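PDB 4PAG: periplasmic binding protein from Sulfurospirillum deleyianum, which probably serves as the solute-binding component of an ABC transporter, of the iron-siderophore and vitamin B12 binding family, and here holds a histidine. Local coordinates for residues P235-Y238 against K239-F242; F242-K245 against K246-V249; V261-S264 against P265-T269. All blocks are in the same frame, centred on the assembly; numbering follows the deposited sequence.

Interaction 1: residues P235-Y238 against K239-F242; sequences PTFY and KTVF. With HIS (histidine), chain E.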
# COMPACT_ATOMS: atom_id res chain seq x y z
N PRO A 235 10.09 -6.28 12.12
CA PRO A 235 10.05 -7.43 13.03
C PRO A 235 11.07 -7.36 14.16
O PRO A 235 10.79 -7.89 15.23
CB PRO A 235 10.33 -8.63 12.11
CG PRO A 235 10.96 -8.06 10.89
CD PRO A 235 10.40 -6.68 10.73
N THR A 236 12.22 -6.70 13.96
CA THR A 236 13.21 -6.56 15.06
C THR A 236 12.63 -5.72 16.20
O THR A 236 12.83 -6.04 17.37
CB THR A 236 14.58 -5.95 14.64
OG1 THR A 236 14.45 -4.54 14.37
CG2 THR A 236 15.14 -6.65 13.43
N PHE A 237 11.89 -4.67 15.86
CA PHE A 237 11.27 -3.88 16.90
C PHE A 237 10.16 -4.65 17.61
O PHE A 237 10.00 -4.57 18.84
CB PHE A 237 10.72 -2.55 16.38
CG PHE A 237 10.13 -1.73 17.47
CD1 PHE A 237 10.92 -1.33 18.54
CD2 PHE A 237 8.77 -1.46 17.50
CE1 PHE A 237 10.38 -0.62 19.59
CE2 PHE A 237 8.23 -0.75 18.56
CZ PHE A 237 9.03 -0.33 19.60
N TYR A 238 9.38 -5.42 16.85
CA TYR A 238 8.31 -6.21 17.44
C TYR A 238 8.83 -7.16 18.53
O TYR A 238 8.20 -7.32 19.58
CB TYR A 238 7.56 -6.96 16.35
CG TYR A 238 6.45 -7.83 16.87
CD1 TYR A 238 5.21 -7.30 17.21
CD2 TYR A 238 6.65 -9.19 17.04
CE1 TYR A 238 4.19 -8.11 17.68
CE2 TYR A 238 5.64 -10.00 17.52
CZ TYR A 238 4.42 -9.46 17.84
OH TYR A 238 3.43 -10.29 18.32
N LYS A 239 9.99 -7.78 18.29
CA LYS A 239 10.65 -8.59 19.33
C LYS A 239 11.15 -7.72 20.48
O LYS A 239 10.92 -8.03 21.65
CB LYS A 239 11.84 -9.36 18.75
CG LYS A 239 11.53 -10.41 17.69
CD LYS A 239 10.40 -11.34 18.09
CE LYS A 239 10.73 -12.80 17.79
NZ LYS A 239 11.45 -13.43 18.93
N THR A 240 11.84 -6.64 20.14
CA THR A 240 12.42 -5.74 21.14
C THR A 240 11.40 -5.22 22.14
O THR A 240 11.65 -5.21 23.35
CB THR A 240 13.12 -4.55 20.46
OG1 THR A 240 14.30 -5.01 19.79
CG2 THR A 240 13.51 -3.47 21.45
N VAL A 241 10.23 -4.81 21.64
CA VAL A 241 9.23 -4.14 22.46
C VAL A 241 8.65 -5.07 23.55
O VAL A 241 8.16 -4.59 24.57
CB VAL A 241 8.10 -3.50 21.59
CG1 VAL A 241 7.15 -4.54 21.03
CG2 VAL A 241 7.31 -2.46 22.38
N PHE A 242 8.74 -6.38 23.33
CA PHE A 242 8.34 -7.37 24.34
C PHE A 242 9.51 -7.97 25.14
O PHE A 242 9.29 -8.59 26.18
CB PHE A 242 7.53 -8.49 23.70
CG PHE A 242 6.14 -8.08 23.33
CD1 PHE A 242 5.21 -7.81 24.33
CD2 PHE A 242 5.76 -7.93 22.01
CE1 PHE A 242 3.92 -7.41 24.00
CE2 PHE A 242 4.47 -7.55 21.67
CZ PHE A 242 3.55 -7.28 22.67
N HIS E . 6.69 -11.85 10.83
CA HIS E . 6.47 -11.13 9.55
C HIS E . 7.63 -10.20 9.26
O HIS E . 7.58 -8.96 9.38
CB HIS E . 5.15 -10.36 9.58
CG HIS E . 4.00 -11.17 10.08
ND1 HIS E . 2.92 -10.60 10.73
CD2 HIS E . 3.75 -12.50 10.02
CE1 HIS E . 2.05 -11.55 11.04
NE2 HIS E . 2.53 -12.71 10.63
OXT HIS E . 8.69 -10.69 8.88

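Interaction 2: residues F242-K245 against K246-V249; sequences FREK and KWAV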
# COMPACT_ATOMS: atom_id res chain seq x y z
N PHE A 242 8.74 -6.38 23.33
CA PHE A 242 8.34 -7.37 24.34
C PHE A 242 9.51 -7.97 25.14
O PHE A 242 9.29 -8.59 26.18
CB PHE A 242 7.53 -8.49 23.70
CG PHE A 242 6.14 -8.08 23.33
CD1 PHE A 242 5.21 -7.81 24.33
CD2 PHE A 242 5.76 -7.93 22.01
CE1 PHE A 242 3.92 -7.41 24.00
CE2 PHE A 242 4.47 -7.55 21.67
CZ PHE A 242 3.55 -7.28 22.67
N ARG A 243 10.73 -7.77 24.66
CA ARG A 243 11.93 -8.26 25.35
C ARG A 243 12.49 -7.22 26.32
O ARG A 243 12.79 -7.55 27.47
CB ARG A 243 13.00 -8.68 24.33
CG ARG A 243 14.25 -9.32 24.92
CD ARG A 243 15.36 -9.54 23.89
NE ARG A 243 15.85 -8.29 23.30
CZ ARG A 243 15.55 -7.85 22.07
NH1 ARG A 243 14.76 -8.53 21.26
NH2 ARG A 243 16.05 -6.69 21.65
N GLU A 244 12.62 -5.96 25.88
CA GLU A 244 13.21 -4.90 26.71
C GLU A 244 12.22 -4.36 27.76
O GLU A 244 11.11 -3.94 27.43
CB GLU A 244 13.72 -3.74 25.85
CG GLU A 244 15.03 -4.03 25.11
CD GLU A 244 15.54 -2.82 24.33
OE1 GLU A 244 16.59 -2.96 23.67
OE2 GLU A 244 14.90 -1.74 24.35
N LYS A 245 12.66 -4.35 29.01
CA LYS A 245 11.81 -3.99 30.15
C LYS A 245 11.17 -2.58 30.07
O LYS A 245 10.03 -2.38 30.50
CB LYS A 245 12.64 -4.12 31.45
CG LYS A 245 11.88 -3.89 32.75
CD LYS A 245 11.01 -5.08 33.12
CE LYS A 245 9.88 -4.70 34.06
NZ LYS A 245 10.33 -3.91 35.25
N LYS A 246 11.90 -1.61 29.53
CA LYS A 246 11.44 -0.22 29.55
C LYS A 246 10.12 -0.01 28.79
O LYS A 246 9.35 0.89 29.12
CB LYS A 246 12.50 0.72 28.98
CG LYS A 246 12.56 0.71 27.46
CD LYS A 246 13.75 1.50 26.98
CE LYS A 246 13.55 2.01 25.57
NZ LYS A 246 14.52 3.11 25.32
N TRP A 247 9.85 -0.83 27.78
CA TRP A 247 8.61 -0.68 27.02
C TRP A 247 7.37 -1.15 27.79
O TRP A 247 6.26 -0.83 27.41
CB TRP A 247 8.70 -1.41 25.69
CG TRP A 247 9.72 -0.82 24.80
CD1 TRP A 247 11.02 -1.20 24.70
CD2 TRP A 247 9.55 0.29 23.92
NE1 TRP A 247 11.67 -0.41 23.78
CE2 TRP A 247 10.79 0.51 23.29
CE3 TRP A 247 8.47 1.10 23.59
CZ2 TRP A 247 10.99 1.52 22.36
CZ3 TRP A 247 8.66 2.11 22.65
CH2 TRP A 247 9.91 2.30 22.05
N ALA A 248 7.57 -1.90 28.86
CA ALA A 248 6.45 -2.36 29.69
C ALA A 248 5.72 -1.23 30.42
O ALA A 248 4.67 -1.45 30.98
CB ALA A 248 6.94 -3.40 30.70
N VAL A 249 6.29 -0.02 30.42
CA VAL A 249 5.57 1.15 30.92
C VAL A 249 4.28 1.43 30.12
O VAL A 249 3.33 2.01 30.65
CB VAL A 249 6.46 2.42 30.95
CG1 VAL A 249 6.90 2.85 29.55
CG2 VAL A 249 5.74 3.56 31.62

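Interaction 3: residues V261-S264 against P265-T269; sequences VPKS and PFNWT. With HIS (histidine), chain E.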
# COMPACT_ATOMS: atom_id res chain seq x y z
N VAL A 261 2.77 -5.73 11.07
CA VAL A 261 2.09 -5.66 9.77
C VAL A 261 2.54 -6.81 8.87
O VAL A 261 3.73 -7.00 8.67
CB VAL A 261 2.38 -4.32 9.06
CG1 VAL A 261 1.73 -4.26 7.69
CG2 VAL A 261 1.91 -3.14 9.90
N PRO A 262 1.59 -7.59 8.32
CA PRO A 262 1.94 -8.62 7.33
C PRO A 262 2.52 -8.06 6.04
O PRO A 262 2.18 -6.95 5.61
CB PRO A 262 0.61 -9.31 7.04
CG PRO A 262 -0.23 -9.04 8.24
CD PRO A 262 0.16 -7.66 8.67
N LYS A 263 3.38 -8.86 5.43
CA LYS A 263 4.21 -8.41 4.31
C LYS A 263 4.21 -9.32 3.09
O LYS A 263 4.90 -9.02 2.12
CB LYS A 263 5.65 -8.23 4.79
CG LYS A 263 5.79 -7.16 5.84
CD LYS A 263 7.14 -7.16 6.50
CE LYS A 263 7.21 -6.04 7.52
NZ LYS A 263 6.41 -6.34 8.73
N SER A 264 3.46 -10.42 3.14
CA SER A 264 3.54 -11.47 2.14
C SER A 264 2.33 -11.48 1.19
O SER A 264 1.21 -11.74 1.62
CB SER A 264 3.66 -12.84 2.82
OG SER A 264 4.81 -12.88 3.65
N PRO A 265 2.56 -11.20 -0.11
CA PRO A 265 3.80 -10.86 -0.79
C PRO A 265 4.07 -9.35 -0.86
O PRO A 265 5.19 -8.93 -1.18
CB PRO A 265 3.57 -11.40 -2.19
CG PRO A 265 2.12 -11.12 -2.42
CD PRO A 265 1.46 -11.39 -1.09
N PHE A 266 3.04 -8.54 -0.60
CA PHE A 266 3.16 -7.10 -0.58
C PHE A 266 2.71 -6.62 0.81
O PHE A 266 1.81 -7.21 1.42
CB PHE A 266 2.23 -6.44 -1.60
CG PHE A 266 2.43 -6.87 -3.03
CD1 PHE A 266 3.69 -7.24 -3.53
CD2 PHE A 266 1.35 -6.83 -3.91
CE1 PHE A 266 3.84 -7.60 -4.87
CE2 PHE A 266 1.50 -7.17 -5.25
CZ PHE A 266 2.75 -7.56 -5.73
N ASN A 267 3.31 -5.54 1.29
CA ASN A 267 2.96 -4.99 2.60
C ASN A 267 1.49 -4.58 2.66
O ASN A 267 0.97 -3.95 1.73
CB ASN A 267 3.85 -3.79 2.88
CG ASN A 267 3.91 -3.42 4.35
OD1 ASN A 267 2.95 -2.86 4.91
ND2 ASN A 267 5.04 -3.71 4.98
N TRP A 268 0.82 -4.94 3.76
CA TRP A 268 -0.60 -4.67 3.92
C TRP A 268 -0.94 -3.20 4.16
O TRP A 268 -2.08 -2.81 3.94
CB TRP A 268 -1.21 -5.53 5.05
CG TRP A 268 -1.43 -6.97 4.70
CD1 TRP A 268 -0.84 -7.66 3.67
CD2 TRP A 268 -2.28 -7.90 5.38
NE1 TRP A 268 -1.29 -8.96 3.67
CE2 TRP A 268 -2.16 -9.13 4.71
CE3 TRP A 268 -3.12 -7.81 6.49
CZ2 TRP A 268 -2.87 -10.27 5.11
CZ3 TRP A 268 -3.81 -8.94 6.89
CH2 TRP A 268 -3.68 -10.15 6.20
N THR A 269 0.02 -2.38 4.60
CA THR A 269 -0.31 -0.97 4.95
C THR A 269 0.58 0.14 4.40
O THR A 269 0.12 1.28 4.30
CB THR A 269 -0.45 -0.78 6.49
OG1 THR A 269 0.84 -0.77 7.11
CG2 THR A 269 -1.30 -1.88 7.10
N HIS E . 6.69 -11.85 10.83
CA HIS E . 6.47 -11.13 9.55
C HIS E . 7.63 -10.20 9.26
O HIS E . 7.58 -8.96 9.38
CB HIS E . 5.15 -10.36 9.58
CG HIS E . 4.00 -11.17 10.08
ND1 HIS E . 2.92 -10.60 10.73
CD2 HIS E . 3.75 -12.50 10.02
CE1 HIS E . 2.05 -11.55 11.04
NE2 HIS E . 2.53 -12.71 10.63
OXT HIS E . 8.69 -10.69 8.88

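Interaction 1: residues P235-Y238 against K239-F242
Val241 N donates to Phe237 O at 2.8 Å. Thr240 N bonds to Thr236 O at 3.0 Å, and Lys239 N to Pro235 O at 3.2 Å. These three backbone hydrogen bonds join two turns of one helix. Thr240 OG1 is hydrogen-bonded to NH2 of Arg243. Packing follows the same four-residue spacing. Val241 sets CB over one face of the Phe237 ring in a CH-pi contact, 4.2 Å from the ring centroid and displaced toward the rim. One step on, Phe242 turns its ring edge to the face of Tyr238. This T-shaped pair has centroids 5.8 Å apart and planes at 75°. With chi1 at 178°, Tyr238 CG points away from the backbone N, and CE1 comes within 4.0 Å of Phe242 CE2. Tyr238 and Val241 also rest on strand 258-260, and Lys323 makes a cation-pi contact with the Tyr238 ring. At the start of the helix, Pro235 CG lies 3.8 Å from O of the bound histidine. The arrangement is that of the helix in a beta-alpha-beta crossover, laid on parallel strands 229-232 and 258-260, with its first residue, Pro235, in the ligand pocket.

Interaction 2: residues F242-K245 against K246-V249
Glu244 runs alongside the indole of Trp247, both side chains pointing the same way, with Glu244 CB 3.9 Å from Trp247 CD1. The setting is the exit from helix 235-243: the chain leaves helical geometry at Glu244 and then winds into a 3-10 turn. Two backbone bonds define that turn, each spanning three residues. Ala248 N donates to Lys245 O at 3.0 Å, with an N-H...O angle of 152°. The bond from Trp247 N to Glu244 O is weak, at 3.4 Å. The methyl of Ala248 folds back on the same turn, with CB 3.3 Å from Lys245 O.

Trp247 is the buried member of this otherwise largely exposed piece of surface. With chi1 at -65°, its CG lies beside the backbone N, which lays the indole along Glu244. The indole also meets Phe237 of the helix and Phe219 edge-to-face. Phe219 belongs to helix 219-225, so the tryptophan joins the two helices. Val249 packs on the same helix, on Phe219 and Ile223. Lys246 extends its chain and makes a cation-pi contact with Phe219. Lys246 NZ is 5.0 Å from Glu244 OE2, so the charged atoms do not touch. The opposite charges may still attract at that range. Outside the turn, Ala248 O accepts a hydrogen bond from NE2 of Gln254, at the end of helix 251-254.

The carboxylate and indole planes differ by 26°. Glu244 OE2 lies at the indole edge, near the ring plane, 3.5 Å from Trp247 NE1.

Interaction 3: residues V261-S264 against P265-T269
The indole of Trp268 carries the ring of Pro262 on one face. Pro262 CB stands 3.6 Å from the centroid of the five-membered ring, close to its normal, a CH-pi contact. Pro262 CG reaches on over the six-membered ring, 3.6 Å from Trp268 CE3. At the indole edge lie Ser264 O and Phe266 O, and NE1 bonds to the hydroxyl of Tyr305. Pro265 CG sits over one face of the Phe266 ring, toward its rim, and Phe32 stacks with it. Trp268 N donates to Pro262 O at 3.1 Å. A cis peptide links Ser264 to Pro265.

Asn267 forms an Asx turn: its OD1 accepts from Thr269 N at 3.0 Å, in the carbonyl plane, on a lone pair. Val261 CG1 packs against Asn267 OD1 at 3.3 Å. Asn267 ND2 bonds to Gln233 OE1 and Asp53 O.

The Lys263 chain is extended until its last torsion, 73°, which turns NZ to the ligand. Lys263 NZ donates to Val261 O at 2.8 Å and to O of the bound histidine at 2.9 Å. It also bonds to Gln233 O. Three acceptors thus hold the buried ammonium, probably stabilising its charge for binding a carboxylate.

Following the chain from the N terminus, strand 229-232 leads into helix 235-243, which carries interaction 1 and packs on strands 229-232 and 258-260. Interaction 2 starts on Phe242, the residue the two share. It turns the chain out of the helix toward helix 251-254 and joins the helix end to helix 219-225. The two touch directly, with Val241 O 3.4 Å from Trp247 CB. Strand 258-260 then returns the chain, parallel to strand 229-232, and interaction 3 folds the loop that follows. All three are local and in series; none nests within or crosses another. The centres of interactions 1 and 3 are about 17 Å apart, yet both reach the bound histidine.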